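Local coordinates for thymidylate synthase thyX (Helicobacter pylori, PDB 3N3Y), which probably catalyses the reductive methylation of dUMP to dTMP, using methylenetetrahydrofolate as methyl donor and NADPH and FADH2 as reductants, at residues K42-I47 / P203-Y208; Q78-H83 / K189-L194; V142-H147 / D152-A157. One frame throughout, in Å; residues are numbered along the deposited sequence.

Contact 1. Residues K42-I47 / P203-Y208; sequences KDKELI and PGEHQY
Tyr208 swings its CG into the slot between its own backbone N and carbonyl carbon (chi1 71°), and from there the ring reaches the flank of helix 41-51 at Lys44. The Lys44 side chain starts beside its backbone N, with CG anti to the carbonyl carbon, which sets CB and CG beside the phenol oxygen. Tyr208 OH donates to Lys44 O at 3.1 Å. The bond is made well off to the side of the carbonyl: the C=O...OH angle is 109°, and the hydroxyl sits 28° out of the carbonyl plane. Lys44 O in turn lies at the ring edge, near the ring plane, with Tyr208 CE2 3.5 Å from it.

Two aliphatic groups lie beside the hydroxyl. Lys44 CB is 3.6 Å from Tyr208 OH, the two side chains crossing at a slant; Ile47, one turn further along the helix, crosses the tyrosine at about a right angle, and its CB lies 4.1 Å from Tyr208 OH. Beyond CB along the lysine chain, Lys44 CD meets Glu205 OE2 at 3.7 Å. The charged ends do not pair here, since Lys44 NZ remains 5.1 Å from Glu205 OE2.

The contact fastens the irregular turn that follows helix 189-201 to helix 41-51, with Leu19 touching Ile47, Glu205 and Tyr208. Next to it, His206 bonds through NE2 to Thr17 O and packs edge-to-face with Tyr16 of the dUMP pocket.

Chemically, a neutral phenol-to-carbonyl bond is the one hydrogen bond between the two segments, carbons of Lys44 and Ile47 lie beside its hydroxyl, and the Lys44-Glu205 charges, too far apart for a salt bridge, probably add at most a diffuse attraction.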
# COMPACT_ATOMS: atom_id res chain seq x y z
N LYS A 42 -23.82 -17.77 -13.76
CA LYS A 42 -24.13 -16.34 -13.76
C LYS A 42 -23.35 -15.59 -12.67
O LYS A 42 -23.01 -14.43 -12.85
CB LYS A 42 -25.64 -16.09 -13.59
CG LYS A 42 -26.48 -16.61 -14.74
CD LYS A 42 -27.83 -15.92 -14.81
CE LYS A 42 -27.67 -14.44 -15.18
NZ LYS A 42 -27.07 -14.24 -16.53
N ASP A 43 -23.08 -16.26 -11.56
CA ASP A 43 -22.24 -15.67 -10.53
C ASP A 43 -20.78 -15.58 -11.01
O ASP A 43 -20.13 -14.55 -10.81
CB ASP A 43 -22.35 -16.43 -9.20
CG ASP A 43 -23.63 -16.09 -8.42
OD1 ASP A 43 -24.30 -15.09 -8.79
OD2 ASP A 43 -23.96 -16.80 -7.44
N LYS A 44 -20.29 -16.64 -11.66
CA LYS A 44 -18.93 -16.63 -12.22
C LYS A 44 -18.81 -15.55 -13.27
O LYS A 44 -17.81 -14.85 -13.35
CB LYS A 44 -18.56 -17.98 -12.86
CG LYS A 44 -18.21 -19.10 -11.90
CD LYS A 44 -17.83 -20.36 -12.69
CE LYS A 44 -18.85 -20.62 -13.81
NZ LYS A 44 -18.56 -21.82 -14.64
N GLU A 45 -19.84 -15.43 -14.10
CA GLU A 45 -19.84 -14.45 -15.16
C GLU A 45 -19.72 -13.05 -14.59
O GLU A 45 -19.03 -12.20 -15.16
CB GLU A 45 -21.12 -14.57 -15.99
CG GLU A 45 -21.48 -13.30 -16.73
CD GLU A 45 -20.46 -12.93 -17.79
OE1 GLU A 45 -19.40 -13.60 -17.88
OE2 GLU A 45 -20.72 -11.96 -18.55
N LEU A 46 -20.38 -12.83 -13.46
CA LEU A 46 -20.40 -11.51 -12.82
C LEU A 46 -19.02 -11.04 -12.35
O LEU A 46 -18.65 -9.87 -12.51
CB LEU A 46 -21.39 -11.50 -11.65
CG LEU A 46 -21.41 -10.25 -10.76
CD1 LEU A 46 -22.09 -9.08 -11.46
CD2 LEU A 46 -22.09 -10.56 -9.45
N ILE A 47 -18.25 -11.96 -11.77
CA ILE A 47 -16.92 -11.64 -11.28
C ILE A 47 -16.06 -11.12 -12.42
O ILE A 47 -15.34 -10.13 -12.30
CB ILE A 47 -16.25 -12.86 -10.63
CG1 ILE A 47 -17.09 -13.35 -9.45
CG2 ILE A 47 -14.84 -12.51 -10.19
CD1 ILE A 47 -16.59 -14.63 -8.82
N PRO A 203 -6.00 -22.64 -9.69
CA PRO A 203 -7.08 -23.62 -9.91
C PRO A 203 -7.72 -23.32 -11.25
O PRO A 203 -7.90 -22.14 -11.56
CB PRO A 203 -8.08 -23.32 -8.79
CG PRO A 203 -7.41 -22.32 -7.87
CD PRO A 203 -6.37 -21.62 -8.68
N GLY A 204 -8.04 -24.34 -12.05
CA GLY A 204 -8.66 -24.13 -13.35
C GLY A 204 -9.92 -23.27 -13.28
O GLY A 204 -10.20 -22.49 -14.20
N GLU A 205 -10.67 -23.42 -12.20
CA GLU A 205 -11.93 -22.69 -12.04
C GLU A 205 -11.75 -21.17 -11.93
O GLU A 205 -12.66 -20.42 -12.26
CB GLU A 205 -12.74 -23.25 -10.86
CG GLU A 205 -13.24 -22.20 -9.87
CD GLU A 205 -14.75 -22.27 -9.64
OE1 GLU A 205 -15.19 -22.16 -8.46
OE2 GLU A 205 -15.50 -22.44 -10.64
N HIS A 206 -10.56 -20.74 -11.48
CA HIS A 206 -10.25 -19.30 -11.40
C HIS A 206 -9.52 -18.78 -12.65
O HIS A 206 -9.41 -17.57 -12.85
CB HIS A 206 -9.36 -18.99 -10.19
CG HIS A 206 -10.05 -19.10 -8.86
ND1 HIS A 206 -10.78 -20.21 -8.48
CD2 HIS A 206 -10.04 -18.27 -7.79
CE1 HIS A 206 -11.21 -20.04 -7.25
NE2 HIS A 206 -10.78 -18.87 -6.80
N GLN A 207 -8.99 -19.68 -13.47
CA GLN A 207 -8.10 -19.23 -14.54
C GLN A 207 -8.73 -18.29 -15.57
O GLN A 207 -8.03 -17.54 -16.24
CB GLN A 207 -7.39 -20.40 -15.21
CG GLN A 207 -6.17 -20.90 -14.45
CD GLN A 207 -5.45 -22.01 -15.18
OE1 GLN A 207 -5.70 -22.25 -16.36
NE2 GLN A 207 -4.55 -22.70 -14.49
N TYR A 208 -10.06 -18.29 -15.68
CA TYR A 208 -10.71 -17.42 -16.66
C TYR A 208 -10.60 -15.93 -16.33
O TYR A 208 -10.74 -15.08 -17.21
CB TYR A 208 -12.18 -17.79 -16.82
CG TYR A 208 -13.03 -17.43 -15.64
CD1 TYR A 208 -12.91 -18.13 -14.44
CD2 TYR A 208 -13.97 -16.40 -15.71
CE1 TYR A 208 -13.68 -17.81 -13.35
CE2 TYR A 208 -14.75 -16.08 -14.63
CZ TYR A 208 -14.60 -16.79 -13.45
OH TYR A 208 -15.37 -16.49 -12.35

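Contact 2. Residues Q78-H83 / K189-L194; sequences QELSRH and KEMQDL. With UMP (2'-deoxyuridine 5'-monophosphate), chain H.
Glu79 faces Met191 across the contact, and its chain, extended beyond CG (chi2 -174°), lays the carboxylate over one face of the uracil ring of dUMP (UMP, chain H). The evidence is the height: Glu79 CD is 3.3 Å from UMP N3, and the planes are roughly parallel. Glu79 OE2 comes within 3.1 Å of UMP OP3, a close approach of two acidic oxygens that is not taken as a bond. The approach of Glu79 OE1 to Met191 CG is too short to carry weight.

At Leu80 the side-chain contacts are apolar. The methionine, bent at both chi2 and chi3, curls its methyl back so that Met191 CE rests 4.2 Å from Leu80 CB and packs against the backbone, 3.9 Å from Leu80 N. Leu80 CD2 meets Leu194 CD2 at 4.1 Å, the two leucines crossing at about a right angle, one helical turn on from Met191. Leu72 of strand 64-73 touches both leucines.

A type I turn from Leu80 to His83 then leads into the ThyX signature RHR(X)7S, which opens with Arg82 and His83. Arg82 is folded at chi2 and chi3, and its NH1 donates to UMP O3' at 3.0 Å (N-H...O angle 150°), the acceptor lying at the guanidinium edge and in its plane; the same NH1 also bonds FAD O2. His83 packs on helix 172-182, and its NE2 is hydrogen-bonded to Arg182 NE, while Arg182 NH2 in turn binds this dUMP.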
# COMPACT_ATOMS: atom_id res chain seq x y z
N GLN A 78 14.92 -9.93 -7.64
CA GLN A 78 15.08 -8.47 -7.64
C GLN A 78 13.87 -7.82 -8.30
O GLN A 78 13.37 -6.80 -7.81
CB GLN A 78 16.34 -8.03 -8.42
CG GLN A 78 17.68 -8.31 -7.77
CD GLN A 78 18.12 -7.19 -6.83
OE1 GLN A 78 17.31 -6.35 -6.40
NE2 GLN A 78 19.40 -7.16 -6.50
N GLU A 79 13.40 -8.40 -9.40
CA GLU A 79 12.27 -7.84 -10.13
C GLU A 79 10.92 -8.17 -9.49
O GLU A 79 10.03 -7.33 -9.42
CB GLU A 79 12.29 -8.31 -11.59
CG GLU A 79 13.60 -7.99 -12.29
CD GLU A 79 13.57 -8.32 -13.78
OE1 GLU A 79 12.51 -8.79 -14.26
OE2 GLU A 79 14.59 -8.10 -14.48
N LEU A 80 10.75 -9.40 -9.01
CA LEU A 80 9.50 -9.77 -8.35
C LEU A 80 9.26 -8.91 -7.10
O LEU A 80 8.16 -8.43 -6.88
CB LEU A 80 9.51 -11.26 -7.99
CG LEU A 80 8.25 -11.85 -7.36
CD1 LEU A 80 7.07 -11.70 -8.31
CD2 LEU A 80 8.49 -13.31 -7.00
N SER A 81 10.31 -8.71 -6.30
CA SER A 81 10.29 -7.80 -5.14
C SER A 81 9.74 -6.40 -5.41
O SER A 81 9.21 -5.77 -4.48
CB SER A 81 11.69 -7.67 -4.55
OG SER A 81 12.01 -8.85 -3.86
N ARG A 82 9.85 -5.92 -6.65
CA ARG A 82 9.36 -4.57 -7.00
C ARG A 82 7.83 -4.45 -7.11
O ARG A 82 7.28 -3.34 -7.15
CB ARG A 82 10.04 -4.04 -8.28
CG ARG A 82 11.56 -3.86 -8.14
CD ARG A 82 11.89 -2.74 -7.16
NE ARG A 82 11.34 -1.47 -7.62
CZ ARG A 82 11.93 -0.68 -8.51
NH1 ARG A 82 13.11 -1.00 -9.00
NH2 ARG A 82 11.35 0.45 -8.89
N HIS A 83 7.15 -5.59 -7.18
CA HIS A 83 5.69 -5.57 -7.06
C HIS A 83 5.29 -5.49 -5.60
O HIS A 83 5.35 -6.47 -4.86
CB HIS A 83 5.06 -6.76 -7.77
CG HIS A 83 5.20 -6.69 -9.26
ND1 HIS A 83 4.22 -6.19 -10.08
CD2 HIS A 83 6.24 -7.02 -10.07
CE1 HIS A 83 4.63 -6.23 -11.33
NE2 HIS A 83 5.86 -6.73 -11.35
N LYS A 189 13.07 -12.84 -19.79
CA LYS A 189 12.61 -14.19 -20.11
C LYS A 189 12.21 -14.99 -18.87
O LYS A 189 11.21 -15.71 -18.88
CB LYS A 189 13.70 -14.93 -20.89
CG LYS A 189 13.43 -16.41 -21.13
CD LYS A 189 12.09 -16.65 -21.80
CE LYS A 189 12.03 -18.06 -22.39
NZ LYS A 189 12.91 -19.03 -21.66
N GLU A 190 12.98 -14.89 -17.79
CA GLU A 190 12.69 -15.68 -16.60
C GLU A 190 11.38 -15.23 -15.95
O GLU A 190 10.66 -16.04 -15.37
CB GLU A 190 13.84 -15.64 -15.59
CG GLU A 190 13.71 -16.68 -14.47
CD GLU A 190 14.83 -16.59 -13.41
OE1 GLU A 190 15.78 -15.79 -13.58
OE2 GLU A 190 14.74 -17.32 -12.39
N MET A 191 11.11 -13.94 -16.02
CA MET A 191 9.87 -13.38 -15.49
C MET A 191 8.66 -13.76 -16.34
O MET A 191 7.54 -13.90 -15.82
CB MET A 191 10.00 -11.86 -15.33
CG MET A 191 11.04 -11.46 -14.29
SD MET A 191 10.72 -12.16 -12.63
CE MET A 191 9.30 -11.17 -12.14
N GLN A 192 8.86 -13.93 -17.65
CA GLN A 192 7.77 -14.42 -18.50
C GLN A 192 7.45 -15.86 -18.14
O GLN A 192 6.29 -16.25 -18.05
CB GLN A 192 8.11 -14.29 -19.99
CG GLN A 192 8.57 -12.91 -20.42
CD GLN A 192 8.80 -12.84 -21.92
OE1 GLN A 192 8.28 -13.66 -22.67
NE2 GLN A 192 9.56 -11.85 -22.37
N ASP A 193 8.48 -16.66 -17.89
CA ASP A 193 8.27 -18.02 -17.45
C ASP A 193 7.60 -18.08 -16.07
O ASP A 193 6.78 -18.96 -15.81
CB ASP A 193 9.57 -18.81 -17.41
CG ASP A 193 10.23 -18.93 -18.79
OD1 ASP A 193 9.58 -18.58 -19.81
OD2 ASP A 193 11.40 -19.38 -18.85
N LEU A 194 7.96 -17.16 -15.18
CA LEU A 194 7.34 -17.12 -13.86
C LEU A 194 5.87 -16.77 -13.99
O LEU A 194 5.03 -17.37 -13.32
CB LEU A 194 8.04 -16.13 -12.92
CG LEU A 194 7.32 -15.93 -11.58
CD1 LEU A 194 7.11 -17.25 -10.84
CD2 LEU A 194 8.10 -14.97 -10.74
N1 UMP H . 13.44 -3.91 -12.82
C2 UMP H . 12.36 -4.76 -12.91
N3 UMP H . 12.08 -5.40 -14.10
C4 UMP H . 12.89 -5.19 -15.20
C5 UMP H . 13.99 -4.34 -15.10
C6 UMP H . 14.26 -3.70 -13.90
O2 UMP H . 11.65 -4.94 -11.92
O4 UMP H . 12.64 -5.77 -16.25
C1' UMP H . 13.71 -3.28 -11.52
C2' UMP H . 14.28 -4.34 -10.58
C3' UMP H . 15.51 -3.70 -9.98
C4' UMP H . 15.87 -2.61 -10.97
O3' UMP H . 15.21 -3.13 -8.72
O4' UMP H . 14.69 -2.28 -11.69
C5' UMP H . 16.97 -3.07 -11.93
O5' UMP H . 16.67 -4.38 -12.38
P UMP H . 17.60 -5.13 -13.48
OP1 UMP H . 19.01 -5.11 -12.97
OP2 UMP H . 17.49 -4.46 -14.83
OP3 UMP H . 17.09 -6.52 -13.64

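Contact 3. Residues V142-H147 / D152-A157; sequences VLLSEH and DLAKYA. With UMP (2'-deoxyuridine 5'-monophosphate), chain G.
The dUMP site that this chain shares with a second subunit takes one of its lysines, Lys155, from the short helical segment that packs through Ala154 and Ala157 on Leu143 and Leu144. Both leucines have CG anti to the carbonyl carbon (chi1 -67° at Leu143), but they use different branches. In Leu143 the methyl anti to CA does the touching, and CD1 meets Ala157 CB at 3.6 Å; in Leu144 it is the other branch, CD2, that meets Ala154 CB at 3.6 Å. Leu143 CB also lies 4.4 Å from Ala154 CB. Because the residues that meet the leucines are alanines, the backbones come close: Leu143 CA and Ala154 CA are 6.4 Å apart.

The spacing of the alanines explains the geometry. Three residues apart, one in the helix and one in the following 3-10 segment, they present their CB atoms on the same side, and the Ala157 N to Ala154 O bond of 2.8 Å closes the turn between them. On the first segment, Val142 O accepts from both Ser145 N and Glu146 N where helix 127-145 ends.

The Lys155 CB points away from helix 127-145. Bent at chi3 and chi4, the chain brings Lys155 NZ 3.4 Å from OP3 of UMP (chain G), a weak hydrogen bond, and NZ also bonds Ser93 OG. Tyr156 OH is hydrogen-bonded to Glu190 OE1 of the second subunit.

The arrangement is a helical hairpin, a long helix and a short one joined by a brief connection, the second carrying Lys155 to the phosphate of a nucleotide bound between subunits, as in the ThyX fold.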
# COMPACT_ATOMS: atom_id res chain seq x y z
N VAL A 142 34.22 -22.19 -2.05
CA VAL A 142 35.51 -22.07 -1.40
C VAL A 142 35.52 -21.07 -0.22
O VAL A 142 36.06 -21.38 0.84
CB VAL A 142 36.62 -21.76 -2.43
CG1 VAL A 142 37.92 -21.36 -1.75
CG2 VAL A 142 36.83 -22.97 -3.37
N LEU A 143 34.93 -19.90 -0.40
CA LEU A 143 34.90 -18.90 0.67
C LEU A 143 34.28 -19.47 1.93
O LEU A 143 34.78 -19.28 3.03
CB LEU A 143 34.11 -17.66 0.26
CG LEU A 143 34.72 -16.81 -0.86
CD1 LEU A 143 33.71 -15.75 -1.32
CD2 LEU A 143 36.04 -16.18 -0.43
N LEU A 144 33.17 -20.18 1.74
CA LEU A 144 32.41 -20.75 2.84
C LEU A 144 33.04 -21.99 3.46
O LEU A 144 32.87 -22.24 4.66
CB LEU A 144 31.01 -21.13 2.34
CG LEU A 144 30.12 -19.99 1.87
CD1 LEU A 144 28.94 -20.55 1.10
CD2 LEU A 144 29.65 -19.18 3.07
N SER A 145 33.75 -22.76 2.64
CA SER A 145 34.07 -24.14 2.98
C SER A 145 35.51 -24.32 3.45
O SER A 145 35.80 -25.13 4.33
CB SER A 145 33.81 -25.04 1.78
OG SER A 145 33.92 -26.41 2.14
N GLU A 146 36.41 -23.56 2.86
CA GLU A 146 37.82 -23.69 3.18
C GLU A 146 38.26 -22.56 4.10
O GLU A 146 39.02 -22.78 5.04
CB GLU A 146 38.64 -23.76 1.90
CG GLU A 146 38.01 -24.71 0.86
CD GLU A 146 39.01 -25.24 -0.18
OE1 GLU A 146 40.18 -24.79 -0.16
OE2 GLU A 146 38.62 -26.10 -1.01
N HIS A 147 37.76 -21.35 3.87
CA HIS A 147 38.13 -20.21 4.71
C HIS A 147 37.11 -19.93 5.82
O HIS A 147 37.32 -19.08 6.68
CB HIS A 147 38.34 -18.97 3.85
CG HIS A 147 39.20 -19.21 2.66
ND1 HIS A 147 40.57 -19.34 2.75
CD2 HIS A 147 38.89 -19.34 1.35
CE1 HIS A 147 41.07 -19.55 1.54
NE2 HIS A 147 40.07 -19.55 0.67
N ASP A 152 27.26 -13.32 5.89
CA ASP A 152 27.09 -11.87 5.65
C ASP A 152 28.16 -11.25 4.74
O ASP A 152 27.91 -10.22 4.12
CB ASP A 152 27.04 -11.09 6.97
CG ASP A 152 25.65 -11.07 7.61
OD1 ASP A 152 24.75 -11.82 7.14
OD2 ASP A 152 25.44 -10.30 8.59
N LEU A 153 29.35 -11.85 4.72
CA LEU A 153 30.45 -11.37 3.90
C LEU A 153 30.51 -12.17 2.61
O LEU A 153 30.70 -11.63 1.53
CB LEU A 153 31.80 -11.51 4.63
CG LEU A 153 31.96 -10.75 5.94
CD1 LEU A 153 33.32 -11.03 6.57
CD2 LEU A 153 31.74 -9.25 5.74
N ALA A 154 30.36 -13.48 2.74
CA ALA A 154 30.50 -14.34 1.58
C ALA A 154 29.43 -14.03 0.52
O ALA A 154 29.72 -14.03 -0.67
CB ALA A 154 30.49 -15.80 1.98
N LYS A 155 28.21 -13.72 0.96
CA LYS A 155 27.11 -13.43 0.02
C LYS A 155 27.45 -12.37 -1.05
O LYS A 155 26.81 -12.33 -2.09
CB LYS A 155 25.81 -13.08 0.77
CG LYS A 155 25.85 -11.73 1.48
CD LYS A 155 24.64 -11.52 2.38
CE LYS A 155 23.55 -10.67 1.71
NZ LYS A 155 22.88 -11.38 0.59
N TYR A 156 28.45 -11.53 -0.79
CA TYR A 156 28.95 -10.55 -1.77
C TYR A 156 29.55 -11.17 -3.03
O TYR A 156 29.62 -10.53 -4.08
CB TYR A 156 29.94 -9.58 -1.11
CG TYR A 156 29.17 -8.57 -0.30
CD1 TYR A 156 28.66 -8.91 0.95
CD2 TYR A 156 28.89 -7.30 -0.81
CE1 TYR A 156 27.90 -8.00 1.69
CE2 TYR A 156 28.13 -6.39 -0.08
CZ TYR A 156 27.63 -6.75 1.17
OH TYR A 156 26.87 -5.86 1.92
N ALA A 157 29.96 -12.43 -2.95
CA ALA A 157 30.54 -13.11 -4.10
C ALA A 157 29.51 -13.93 -4.88
O ALA A 157 29.83 -14.55 -5.87
CB ALA A 157 31.68 -14.00 -3.66
N1 UMP G . 15.88 -9.84 3.70
C2 UMP G . 16.01 -8.53 4.09
N3 UMP G . 16.89 -8.22 5.11
C4 UMP G . 17.64 -9.22 5.72
C5 UMP G . 17.50 -10.55 5.31
C6 UMP G . 16.61 -10.84 4.29
O2 UMP G . 15.34 -7.64 3.54
O4 UMP G . 18.43 -8.93 6.61
C1' UMP G . 14.96 -10.15 2.60
C2' UMP G . 15.62 -9.67 1.31
C3' UMP G . 15.38 -10.80 0.34
C4' UMP G . 15.23 -12.03 1.22
O3' UMP G . 14.17 -10.58 -0.34
O4' UMP G . 14.79 -11.54 2.48
C5' UMP G . 16.57 -12.77 1.42
O5' UMP G . 17.59 -11.81 1.61
P UMP G . 19.12 -12.15 1.96
OP1 UMP G . 19.63 -12.96 0.81
OP2 UMP G . 19.22 -12.86 3.29
OP3 UMP G . 19.88 -10.87 2.09

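In the fold
From the N terminus, the chain enters contact 1 on helix 41-51 and returns to it only after helix 189-201, so that this contact closes a loop enclosing both others. Contact 2 is nested inside: it starts on helix 74-80, after strand 64-73, and closes at the start of helix 189-201. Contact 3, nested within contact 2, joins the end of helix 127-145 to helix 151-154 across four residues. None cross. Contacts 1 and 3 lie on opposite sides of the chain's centre, their centres about 49 Å apart, with contact 2 near that centre. Contacts 2 and 3 both touch the second subunit, and each lends residues to a different dUMP site shared with it.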